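Local coordinates for octaprenyl Pyrophosphate Synthase (Helicobacter pylori, PDB 3TC1), which probably builds the eight-unit octaprenyl diphosphate chain by magnesium-dependent head-to-tail condensation of isopentenyl diphosphate onto an allylic diphosphate, at residues I199-D204 against K224-Y229. Residues are numbered along the deposited sequence; the frame is centred on the assembly and turned at random.
Sequences IDDLLD and KTTLPY. With MG (magnesium ion), chain D.
The second aspartate-rich motif of a trans-prenyltransferase, carried here by D200, D201 and D204 on helix 182-205, meets the KT-containing loop that leads into helix 227-233. D201 makes the closest contact: its carboxylate lies against the methyl of T226, with D201 OD2 3.6 Å from T226 CG2, while its polar end is engaged by Y155 OH and Q197 NE2. T226 carries CG2 anti to its carbonyl carbon, which leaves OG1 turned into the angle between backbone N and carbonyl (chi1 59°). From there T226 OG1 donates to a water 2.6 Å away, and that water in turn donates to D201 O at 2.7 Å, a bridge between the helix backbone and the loop. A second water links D204 OD2 (2.8 Å) to Y229 OH (2.7 Å); the same carboxylate also accepts from the backbone N of S218 and D219. P228 CG and L202 CD1 add a looser apolar touch at 4.5 Å. Magnesium is bound directly by D200 OD2 at 2.2 Å, and five waters complete six ligands. One of these waters donates to D201 OD1, making D201 a second-shell partner that also borders T226. One aspartate bound directly, its neighbour D201 reached through a metal water, and D204 tied to the following loop fit the DDxxD site of the all-helical isoprenoid synthase fold, where magnesium ions held by such motifs are thought to bind the allylic diphosphate, as in related enzymes.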
loop_
_atom_site.group_PDB
_atom_site.type_symbol
_atom_site.label_atom_id
_atom_site.label_comp_id
_atom_site.label_asym_id
_atom_site.label_seq_id
_atom_site.Cartn_x
_atom_site.Cartn_y
_atom_site.Cartn_z
ATOM N N ILE B 199 17.540 -19.147 7.327
ATOM C CA ILE B 199 17.033 -20.189 8.217
ATOM C C ILE B 199 15.553 -20.436 7.930
ATOM O O ILE B 199 15.061 -21.565 8.034
ATOM C CB ILE B 199 17.200 -19.796 9.711
ATOM C CG1 ILE B 199 18.686 -19.747 10.075
ATOM C CG2 ILE B 199 16.447 -20.776 10.603
ATOM C CD1 ILE B 199 19.434 -21.051 9.835
ATOM N N ASP B 200 14.840 -19.379 7.570
ATOM C CA ASP B 200 13.428 -19.533 7.266
ATOM C C ASP B 200 13.277 -20.373 6.002
ATOM O O ASP B 200 12.427 -21.260 5.934
ATOM C CB ASP B 200 12.761 -18.183 7.059
ATOM C CG ASP B 200 11.302 -18.322 6.731
ATOM O OD1 ASP B 200 10.515 -18.652 7.646
ATOM O OD2 ASP B 200 10.952 -18.120 5.552
ATOM N N ASP B 201 14.109 -20.100 5.002
ATOM C CA ASP B 201 14.052 -20.870 3.763
ATOM C C ASP B 201 14.465 -22.309 4.062
ATOM O O ASP B 201 13.956 -23.257 3.464
ATOM C CB ASP B 201 14.996 -20.274 2.711
ATOM C CG ASP B 201 14.485 -18.957 2.142
ATOM O OD1 ASP B 201 13.349 -18.559 2.487
ATOM O OD2 ASP B 201 15.217 -18.326 1.339
ATOM N N LEU B 202 15.390 -22.469 5.004
ATOM C CA LEU B 202 15.864 -23.792 5.374
ATOM C C LEU B 202 14.735 -24.585 6.040
ATOM O O LEU B 202 14.503 -25.749 5.708
ATOM C CB LEU B 202 17.071 -23.667 6.311
ATOM C CG LEU B 202 17.796 -24.957 6.705
ATOM C CD1 LEU B 202 18.217 -25.713 5.456
ATOM C CD2 LEU B 202 19.012 -24.617 7.559
ATOM N N LEU B 203 14.021 -23.944 6.961
ATOM C CA LEU B 203 12.918 -24.580 7.672
ATOM C C LEU B 203 11.745 -24.980 6.778
ATOM O O LEU B 203 10.845 -25.707 7.209
ATOM C CB LEU B 203 12.434 -23.676 8.807
ATOM C CG LEU B 203 13.430 -23.570 9.967
ATOM C CD1 LEU B 203 12.930 -22.569 11.001
ATOM C CD2 LEU B 203 13.618 -24.952 10.590
ATOM N N ASP B 204 11.751 -24.518 5.533
ATOM C CA ASP B 204 10.684 -24.876 4.610
ATOM C C ASP B 204 10.925 -26.274 4.074
ATOM O O ASP B 204 9.987 -26.976 3.684
ATOM C CB ASP B 204 10.636 -23.919 3.418
ATOM C CG ASP B 204 9.516 -24.268 2.434
ATOM O OD1 ASP B 204 8.329 -24.192 2.816
ATOM O OD2 ASP B 204 9.816 -24.620 1.276
ATOM N N LYS B 224 9.679 -20.320 -5.955
ATOM C CA LYS B 224 10.825 -19.670 -5.323
ATOM C C LYS B 224 12.011 -20.620 -5.251
ATOM O O LYS B 224 11.939 -21.634 -4.563
ATOM C CB LYS B 224 10.472 -19.220 -3.903
ATOM C CG LYS B 224 9.372 -18.172 -3.821
ATOM C CD LYS B 224 9.056 -17.845 -2.373
ATOM C CE LYS B 224 7.896 -16.872 -2.266
ATOM N NZ LYS B 224 7.494 -16.661 -0.847
ATOM N N THR B 225 13.093 -20.302 -5.964
ATOM C CA THR B 225 14.288 -21.139 -5.930
ATOM C C THR B 225 15.181 -20.609 -4.809
ATOM O O THR B 225 16.057 -19.771 -5.038
ATOM C CB THR B 225 15.064 -21.097 -7.263
ATOM O OG1 THR B 225 14.171 -21.377 -8.350
ATOM C CG2 THR B 225 16.168 -22.150 -7.258
ATOM N N THR B 226 14.943 -21.103 -3.597
ATOM C CA THR B 226 15.681 -20.674 -2.413
ATOM C C THR B 226 17.099 -21.239 -2.349
ATOM O O THR B 226 17.466 -22.101 -3.146
ATOM C CB THR B 226 14.909 -21.050 -1.130
ATOM O OG1 THR B 226 14.702 -22.467 -1.088
ATOM C CG2 THR B 226 13.540 -20.367 -1.122
ATOM N N LEU B 227 17.889 -20.754 -1.392
ATOM C CA LEU B 227 19.282 -21.190 -1.259
ATOM C C LEU B 227 19.504 -22.705 -1.337
ATOM O O LEU B 227 20.383 -23.163 -2.058
ATOM C CB LEU B 227 19.895 -20.635 0.037
ATOM C CG LEU B 227 21.424 -20.771 0.132
ATOM C CD1 LEU B 227 22.074 -20.186 -1.121
ATOM C CD2 LEU B 227 21.933 -20.062 1.383
ATOM N N PRO B 228 18.723 -23.503 -0.586
ATOM C CA PRO B 228 18.928 -24.953 -0.661
ATOM C C PRO B 228 18.897 -25.465 -2.105
ATOM O O PRO B 228 19.728 -26.275 -2.503
ATOM C CB PRO B 228 17.769 -25.506 0.163
ATOM C CG PRO B 228 17.556 -24.438 1.194
ATOM C CD PRO B 228 17.663 -23.170 0.380
ATOM N N TYR B 229 17.931 -24.984 -2.882
ATOM C CA TYR B 229 17.779 -25.402 -4.275
ATOM C C TYR B 229 18.913 -24.885 -5.146
ATOM O O TYR B 229 19.358 -25.565 -6.070
ATOM C CB TYR B 229 16.423 -24.921 -4.809
ATOM C CG TYR B 229 15.260 -25.630 -4.149
ATOM C CD1 TYR B 229 14.805 -26.863 -4.627
ATOM C CD2 TYR B 229 14.645 -25.095 -3.017
ATOM C CE1 TYR B 229 13.766 -27.545 -3.992
ATOM C CE2 TYR B 229 13.604 -25.773 -2.372
ATOM C CZ TYR B 229 13.171 -26.994 -2.866
ATOM O OH TYR B 229 12.137 -27.654 -2.240
HETATM MG MG MG D . 9.398 -19.276 4.431
HETATM O O HOH W 1 10.007 -21.338 5.688
HETATM O O HOH W 2 7.745 -19.087 6.008
HETATM O O HOH W 3 13.101 -23.159 0.887
HETATM O O HOH W 4 10.924 -19.605 2.802
HETATM O O HOH W 5 10.228 -26.028 -1.156
HETATM O O HOH W 6 7.942 -20.374 2.941
HETATM O O HOH W 7 9.103 -17.060 3.299
#